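Local coordinates for protein BCL2-like 10 (Danio rerio, PDB 6FBX) that is a pro-survival member of the Bcl-2 family that restrains apoptosis and binds the BH3 segment of the pro-apoptotic protein Bad, at residues W8-E11 / Q12-L16; D124-G127 / G128-D132; E18-I21 / S22-S25. All coordinates share one frame; numbering follows the deposited sequence.

Interaction 1: residues W8-E11 / Q12-L16; sequences WLRE and QTLLL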
loop_
_atom_site.group_PDB
_atom_site.type_symbol
_atom_site.label_atom_id
_atom_site.label_comp_id
_atom_site.label_asym_id
_atom_site.label_seq_id
_atom_site.Cartn_x
_atom_site.Cartn_y
_atom_site.Cartn_z
ATOM N N TRP A 8 8.450 -7.446 14.430
ATOM C CA TRP A 8 7.091 -7.193 14.897
ATOM C C TRP A 8 6.351 -6.252 13.952
ATOM O O TRP A 8 5.197 -6.508 13.584
ATOM C CB TRP A 8 7.129 -6.624 16.316
ATOM C CG TRP A 8 5.775 -6.448 16.914
ATOM C CD1 TRP A 8 4.983 -7.421 17.449
ATOM C CD2 TRP A 8 5.048 -5.221 17.043
ATOM N NE1 TRP A 8 3.806 -6.877 17.901
ATOM C CE2 TRP A 8 3.821 -5.528 17.663
ATOM C CE3 TRP A 8 5.315 -3.894 16.692
ATOM C CZ2 TRP A 8 2.863 -4.555 17.940
ATOM C CZ3 TRP A 8 4.364 -2.932 16.969
ATOM C CH2 TRP A 8 3.151 -3.268 17.587
ATOM N N LEU A 9 6.997 -5.152 13.549
ATOM C CA LEU A 9 6.366 -4.227 12.611
ATOM C C LEU A 9 6.043 -4.911 11.291
ATOM O O LEU A 9 5.003 -4.641 10.681
ATOM C CB LEU A 9 7.271 -3.020 12.363
ATOM C CG LEU A 9 7.430 -2.038 13.519
ATOM C CD1 LEU A 9 8.517 -1.040 13.191
ATOM C CD2 LEU A 9 6.112 -1.327 13.798
ATOM N N ARG A 10 6.931 -5.791 10.824
ATOM C CA ARG A 10 6.672 -6.499 9.576
ATOM C C ARG A 10 5.426 -7.369 9.696
ATOM O O ARG A 10 4.584 -7.389 8.791
ATOM C CB ARG A 10 7.893 -7.334 9.190
ATOM C CG ARG A 10 7.877 -7.840 7.754
ATOM C CD ARG A 10 7.539 -9.319 7.665
ATOM N NE ARG A 10 7.605 -9.802 6.287
ATOM C CZ ARG A 10 7.230 -11.013 5.893
ATOM N NH1 ARG A 10 7.333 -11.354 4.614
ATOM N NH2 ARG A 10 6.754 -11.890 6.769
ATOM N N GLU A 11 5.274 -8.074 10.818
ATOM C CA GLU A 11 4.106 -8.933 10.985
ATOM C C GLU A 11 2.830 -8.111 11.139
ATOM O O GLU A 11 1.786 -8.473 10.580
ATOM C CB GLU A 11 4.299 -9.857 12.187
ATOM C CG GLU A 11 3.178 -10.871 12.367
ATOM C CD GLU A 11 2.893 -11.656 11.097
ATOM O OE1 GLU A 11 3.841 -12.243 10.531
ATOM O OE2 GLU A 11 1.723 -11.673 10.657
ATOM N N GLN A 12 2.886 -7.011 11.895
ATOM C CA GLN A 12 1.717 -6.148 12.027
ATOM C C GLN A 12 1.293 -5.594 10.673
ATOM O O GLN A 12 0.096 -5.527 10.363
ATOM C CB GLN A 12 2.007 -5.000 12.995
ATOM C CG GLN A 12 2.275 -5.437 14.423
ATOM C CD GLN A 12 1.050 -6.026 15.083
ATOM O OE1 GLN A 12 0.068 -5.327 15.328
ATOM N NE2 GLN A 12 1.094 -7.323 15.364
ATOM N N THR A 13 2.266 -5.184 9.857
ATOM C CA THR A 13 1.961 -4.649 8.536
ATOM C C THR A 13 1.416 -5.735 7.615
ATOM O O THR A 13 0.491 -5.486 6.834
ATOM C CB THR A 13 3.215 -4.013 7.933
ATOM O OG1 THR A 13 3.716 -3.006 8.823
ATOM C CG2 THR A 13 2.912 -3.381 6.580
ATOM N N LEU A 14 1.976 -6.945 7.691
ATOM C CA LEU A 14 1.499 -8.035 6.847
ATOM C C LEU A 14 0.027 -8.322 7.112
ATOM O O LEU A 14 -0.771 -8.458 6.177
ATOM C CB LEU A 14 2.346 -9.286 7.084
ATOM C CG LEU A 14 2.013 -10.511 6.228
ATOM C CD1 LEU A 14 2.231 -10.226 4.746
ATOM C CD2 LEU A 14 2.836 -11.703 6.670
ATOM N N LEU A 15 -0.352 -8.426 8.389
ATOM C CA LEU A 15 -1.756 -8.640 8.727
ATOM C C LEU A 15 -2.631 -7.539 8.146
ATOM O O LEU A 15 -3.714 -7.808 7.612
ATOM C CB LEU A 15 -1.927 -8.709 10.245
ATOM C CG LEU A 15 -1.263 -9.891 10.957
ATOM C CD1 LEU A 15 -1.282 -9.690 12.467
ATOM C CD2 LEU A 15 -1.949 -11.197 10.590
ATOM N N LEU A 16 -2.175 -6.290 8.238
ATOM C CA LEU A 16 -2.950 -5.168 7.724
ATOM C C LEU A 16 -3.068 -5.235 6.206
ATOM O O LEU A 16 -4.159 -5.071 5.646
ATOM C CB LEU A 16 -2.300 -3.855 8.159
ATOM C CG LEU A 16 -3.146 -2.593 8.023
ATOM C CD1 LEU A 16 -4.320 -2.632 8.987
ATOM C CD2 LEU A 16 -2.285 -1.361 8.269
#

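Interaction 2: residues D124-G127 / G128-D132; sequences DYLG and GEKQD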
loop_
_atom_site.group_PDB
_atom_site.type_symbol
_atom_site.label_atom_id
_atom_site.label_comp_id
_atom_site.label_asym_id
_atom_site.label_seq_id
_atom_site.Cartn_x
_atom_site.Cartn_y
_atom_site.Cartn_z
ATOM N N ASP A 124 7.572 -6.002 4.075
ATOM C CA ASP A 124 9.029 -5.916 4.131
ATOM C C ASP A 124 9.501 -4.474 3.996
ATOM O O ASP A 124 10.448 -4.055 4.673
ATOM C CB ASP A 124 9.662 -6.781 3.040
ATOM C CG ASP A 124 9.580 -8.266 3.345
ATOM O OD1 ASP A 124 9.631 -9.075 2.394
ATOM O OD2 ASP A 124 9.455 -8.626 4.534
ATOM N N TYR A 125 8.846 -3.696 3.135
ATOM C CA TYR A 125 9.304 -2.338 2.867
ATOM C C TYR A 125 9.041 -1.421 4.056
ATOM O O TYR A 125 9.953 -0.742 4.544
ATOM C CB TYR A 125 8.625 -1.795 1.609
ATOM C CG TYR A 125 9.100 -0.416 1.232
ATOM C CD1 TYR A 125 8.272 0.689 1.369
ATOM C CD2 TYR A 125 10.390 -0.216 0.757
ATOM C CE1 TYR A 125 8.709 1.954 1.029
ATOM C CE2 TYR A 125 10.837 1.044 0.419
ATOM C CZ TYR A 125 9.993 2.125 0.556
ATOM O OH TYR A 125 10.440 3.381 0.218
ATOM N N LEU A 126 7.801 -1.389 4.541
ATOM C CA LEU A 126 7.470 -0.493 5.646
ATOM C C LEU A 126 8.068 -0.991 6.956
ATOM O O LEU A 126 8.661 -0.213 7.713
ATOM C CB LEU A 126 5.953 -0.347 5.764
ATOM C CG LEU A 126 5.247 0.272 4.555
ATOM C CD1 LEU A 126 3.743 0.306 4.784
ATOM C CD2 LEU A 126 5.773 1.670 4.252
ATOM N N GLY A 127 7.926 -2.287 7.241
ATOM C CA GLY A 127 8.423 -2.834 8.490
ATOM C C GLY A 127 9.927 -2.989 8.541
ATOM O O GLY A 127 10.498 -3.024 9.635
ATOM N N GLY A 128 10.578 -3.090 7.387
ATOM C CA GLY A 128 12.019 -3.219 7.342
ATOM C C GLY A 128 12.697 -1.926 6.948
ATOM O O GLY A 128 13.404 -1.312 7.752
ATOM N N GLU A 129 12.470 -1.493 5.708
ATOM C CA GLU A 129 13.180 -0.330 5.185
ATOM C C GLU A 129 12.771 0.956 5.895
ATOM O O GLU A 129 13.606 1.850 6.077
ATOM C CB GLU A 129 12.937 -0.214 3.681
ATOM C CG GLU A 129 14.012 0.561 2.939
ATOM C CD GLU A 129 14.151 0.135 1.487
ATOM O OE1 GLU A 129 14.602 0.963 0.668
ATOM O OE2 GLU A 129 13.814 -1.024 1.164
ATOM N N LYS A 130 11.509 1.069 6.313
ATOM C CA LYS A 130 10.992 2.286 6.929
ATOM C C LYS A 130 10.665 2.094 8.408
ATOM O O LYS A 130 9.817 2.800 8.959
ATOM C CB LYS A 130 9.755 2.771 6.175
ATOM C CG LYS A 130 9.996 3.043 4.696
ATOM C CD LYS A 130 11.089 4.082 4.496
ATOM C CE LYS A 130 11.211 4.503 3.044
ATOM N NZ LYS A 130 12.263 5.544 2.856
ATOM N N GLN A 131 11.343 1.157 9.073
ATOM C CA GLN A 131 11.024 0.874 10.470
ATOM C C GLN A 131 11.225 2.101 11.354
ATOM O O GLN A 131 10.443 2.339 12.281
ATOM C CB GLN A 131 11.866 -0.295 10.978
ATOM C CG GLN A 131 13.366 -0.073 10.915
ATOM C CD GLN A 131 14.142 -1.330 11.252
ATOM O OE1 GLN A 131 14.457 -1.585 12.413
ATOM N NE2 GLN A 131 14.442 -2.132 10.235
ATOM N N ASP A 132 12.264 2.896 11.088
ATOM C CA ASP A 132 12.529 4.042 11.953
ATOM C C ASP A 132 11.404 5.067 11.873
ATOM O O ASP A 132 10.947 5.575 12.904
ATOM C CB ASP A 132 13.873 4.680 11.597
ATOM C CG ASP A 132 15.057 3.838 12.043
ATOM O OD1 ASP A 132 14.887 2.986 12.943
ATOM O OD2 ASP A 132 16.165 4.035 11.501
HETATM O O HOH W 1 12.937 3.673 -0.145
#

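Interaction 3: residues E18-I21 / S22-S25; sequences EDYI and SFCS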
loop_
_atom_site.group_PDB
_atom_site.type_symbol
_atom_site.label_atom_id
_atom_site.label_comp_id
_atom_site.label_asym_id
_atom_site.label_seq_id
_atom_site.Cartn_x
_atom_site.Cartn_y
_atom_site.Cartn_z
ATOM N N GLU A 18 -2.682 -7.918 4.288
ATOM C CA GLU A 18 -3.483 -9.077 3.912
ATOM C C GLU A 18 -4.970 -8.787 4.061
ATOM O O GLU A 18 -5.777 -9.196 3.217
ATOM C CB GLU A 18 -3.087 -10.289 4.755
ATOM C CG GLU A 18 -1.774 -10.922 4.339
ATOM C CD GLU A 18 -1.521 -12.240 5.042
ATOM O OE1 GLU A 18 -1.703 -12.307 6.275
ATOM O OE2 GLU A 18 -1.153 -13.213 4.354
ATOM N N ASP A 19 -5.354 -8.079 5.124
ATOM C CA ASP A 19 -6.766 -7.773 5.324
ATOM C C ASP A 19 -7.291 -6.855 4.229
ATOM O O ASP A 19 -8.368 -7.094 3.668
ATOM C CB ASP A 19 -6.996 -7.133 6.691
ATOM C CG ASP A 19 -8.427 -6.674 6.872
ATOM O OD1 ASP A 19 -9.296 -7.530 7.134
ATOM O OD2 ASP A 19 -8.686 -5.462 6.718
ATOM N N TYR A 20 -6.555 -5.784 3.919
ATOM C CA TYR A 20 -7.039 -4.856 2.906
ATOM C C TYR A 20 -7.131 -5.534 1.549
ATOM O O TYR A 20 -8.109 -5.351 0.817
ATOM C CB TYR A 20 -6.147 -3.618 2.810
ATOM C CG TYR A 20 -6.756 -2.607 1.876
ATOM C CD1 TYR A 20 -7.959 -1.993 2.199
ATOM C CD2 TYR A 20 -6.173 -2.306 0.649
ATOM C CE1 TYR A 20 -8.555 -1.091 1.346
ATOM C CE2 TYR A 20 -6.759 -1.388 -0.212
ATOM C CZ TYR A 20 -7.954 -0.793 0.143
ATOM O OH TYR A 20 -8.559 0.108 -0.702
ATOM N N ILE A 21 -6.122 -6.333 1.198
ATOM C CA ILE A 21 -6.143 -7.036 -0.082
ATOM C C ILE A 21 -7.329 -7.993 -0.150
ATOM O O ILE A 21 -8.023 -8.072 -1.172
ATOM C CB ILE A 21 -4.796 -7.751 -0.299
ATOM C CG1 ILE A 21 -3.726 -6.713 -0.645
ATOM C CG2 ILE A 21 -4.898 -8.797 -1.400
ATOM C CD1 ILE A 21 -2.307 -7.239 -0.594
ATOM N N SER A 22 -7.586 -8.735 0.931
ATOM C CA SER A 22 -8.758 -9.606 0.962
ATOM C C SER A 22 -10.039 -8.793 0.826
ATOM O O SER A 22 -10.963 -9.182 0.102
ATOM C CB SER A 22 -8.781 -10.417 2.259
ATOM O OG SER A 22 -7.612 -11.203 2.400
ATOM N N PHE A 23 -10.106 -7.661 1.526
ATOM C CA PHE A 23 -11.260 -6.771 1.437
ATOM C C PHE A 23 -11.507 -6.333 -0.003
ATOM O O PHE A 23 -12.659 -6.235 -0.447
ATOM C CB PHE A 23 -11.013 -5.574 2.356
ATOM C CG PHE A 23 -12.115 -4.559 2.378
ATOM C CD1 PHE A 23 -13.353 -4.857 2.919
ATOM C CD2 PHE A 23 -11.887 -3.278 1.906
ATOM C CE1 PHE A 23 -14.356 -3.904 2.954
ATOM C CE2 PHE A 23 -12.882 -2.322 1.940
ATOM C CZ PHE A 23 -14.117 -2.634 2.467
ATOM N N CYS A 24 -10.435 -6.090 -0.756
ATOM C CA CYS A 24 -10.536 -5.728 -2.164
ATOM C C CYS A 24 -10.807 -6.920 -3.072
ATOM O O CYS A 24 -11.078 -6.718 -4.261
ATOM C CB CYS A 24 -9.247 -5.037 -2.614
ATOM S SG CYS A 24 -8.981 -3.442 -1.834
ATOM N N SER A 25 -10.741 -8.146 -2.552
ATOM C CA SER A 25 -10.912 -9.349 -3.353
ATOM C C SER A 25 -12.293 -9.974 -3.182
ATOM O O SER A 25 -12.463 -11.171 -3.436
ATOM C CB SER A 25 -9.824 -10.367 -3.004
ATOM O OG SER A 25 -8.533 -9.805 -3.188
#

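Interaction 1: residues W8-E11 / Q12-L16
W8 and Q12, one turn apart on the α-helix 2-24 that opens this helical Bcl-2 fold, lay an amide flat against an indole. The two planes are only 4° apart. CG of Q12 leads the approach in a CH-pi contact, 3.6 Å from the centroid of the W8 six-membered ring and over its centre; the amide follows over CE2, from NE1 to CZ2, with Q12 NE2 3.7 Å from W8 NE1. The bend at chi2 (-67°) brings the amide of Q12 back over the indole, and chi3 turns its plane flat to the ring. With an alanine here the methylene and amide covering this indole face are gone, and the W8 ring would probably be left freer to turn.

The tight part lies on the buried flank. There L9 O takes two bonds, from T13 N and, at 2.8 Å, from T13 OG1, the donors reaching it from opposite faces of the carbonyl plane. The same hydroxyl is hydrogen-bonded to W140 NE1, so its rotation is fixed from two directions. L14 fills the next buried position: its CD2 lies 3.9 Å from R10 NH2, the two side chains running alongside one another, while its side chain packs on R116, A119 and A123 of helix 112-129. R10 itself is anchored through NE by a salt bridge to D124.

The other flank is looser and more open to solvent. W8 and L15 are exposed there, and E11 is partly so. Its chain, bent at chi2 (52°), spreads the carboxylate across two leucines without a polar partner in either. OE1 lies 4.0 Å from L14 CD2, and OE2 ends 3.5 Å from CG of L15.

Interaction 2: residues D124-G127 / G128-D132
K130 N donates to Y125 O at 3.0 Å, a bond spanning five residues that marks the wide, pi-type last turn of helix 112-129. One residue on, Q131 NE2 reaches back to G128 O at 2.8 Å, nearly straight (170°), with the donor in the carbonyl plane on a lone pair and the acceptor in the plane of the Q131 amide. The other backbone bonds are weak: D124 O receives G128 N and E129 N, and Y125 O also receives E129 N. G128 suits this wide turn, since a CB on its backbone would fall 2.6 Å from D124 O. K130 leaves helical geometry and at once serves as N-cap of helix 131-136, so the two helices are joined by a single residue.

A water spans Y125 OH and E129 OE1, donating to the carboxylate. Around it the side chains close on the tyrosine ring from different sides. E129 comes to the edge, OE2 3.5 Å from Y125 CD2, its carboxylate turned 64° from the ring plane. K130 runs alongside: CG lies over one face, 4.0 Å from Y125 CE1, and CE reaches 3.1 Å from Y125 OH, a close approach. Bending at chi2 (-58°) sets the lysine chain on this course, pointing the same way as the ring.

Farther out, Y125 and K130 rest on V81, L126 packs on V91 and F95 of helix 88-107, and G127 O is bonded to S6 OG of helix 2-24. The tyrosine thus meets a carboxylate at its positively polarised C-H edge and lysine methylenes on its face; the ammonium, NZ 3.9 Å from Y125 OH, is not in bonding contact, but its charge would probably make negative charge on the phenol oxygen somewhat easier to bear.

Interaction 3: residues E18-I21 / S22-S25
Y20 and C24 meet in a sulfur-aromatic contact on the last turns of helix 2-24. SG of C24 stands over one face of the tyrosine, 3.7 Å from the ring centroid and shifted toward the rim, where it comes within 3.4 Å of Y20 CE2. Pointing CG away from the backbone N (chi1 -173°) carries the Y20 ring along beneath the cysteine. F23 touches the same ring with its edge, F23 CD2 lying 4.0 Å from Y20 CE1, and the two side chains cross at a slant.

Backbone bonds hold these positions: C24 N to Y20 O at 2.9 Å, F23 N to D19 O and S22 N to E18 O. At S25 the hydroxyl also reaches back: S25 OG donates to I21 O at 2.7 Å, from above the carbonyl plane, and S25 N bonds to S22 O.

In the next shell Y20 packs on A43 and K44 of helix 34-49, and I21 enters the core between T98 and A102 of helix 88-107 and A119 of helix 112-129. C24 O is bonded to S103 OG. Salt bridges from E18 to R116 and from D19 to R40 tie the helix to its neighbours. At the centre, the polarisable sulfur over the tyrosine face makes an apolar contact that probably rests largely on dispersion.

Overall arrangement
From the N terminus the chain forms interaction 1 and then interaction 3, two consecutive parts of helix 2-24, and reaches interaction 2 only about a hundred residues later. Each is local, spanning a turn or so, so none closes a long loop, and the three follow in series without nesting or crossing. Interactions 1 and 2 come together in space: besides the R10–D124 pair, L9 CB packs on G127 CA and T13 CG2 on L126 CD1, joining helix 2-24 to the end of helix 112-129. Interaction 3 ties the other end of helix 2-24 to helices 34-49 and 88-107; it lies across the chain's centre from interaction 2, nearest atoms about 10 Å apart.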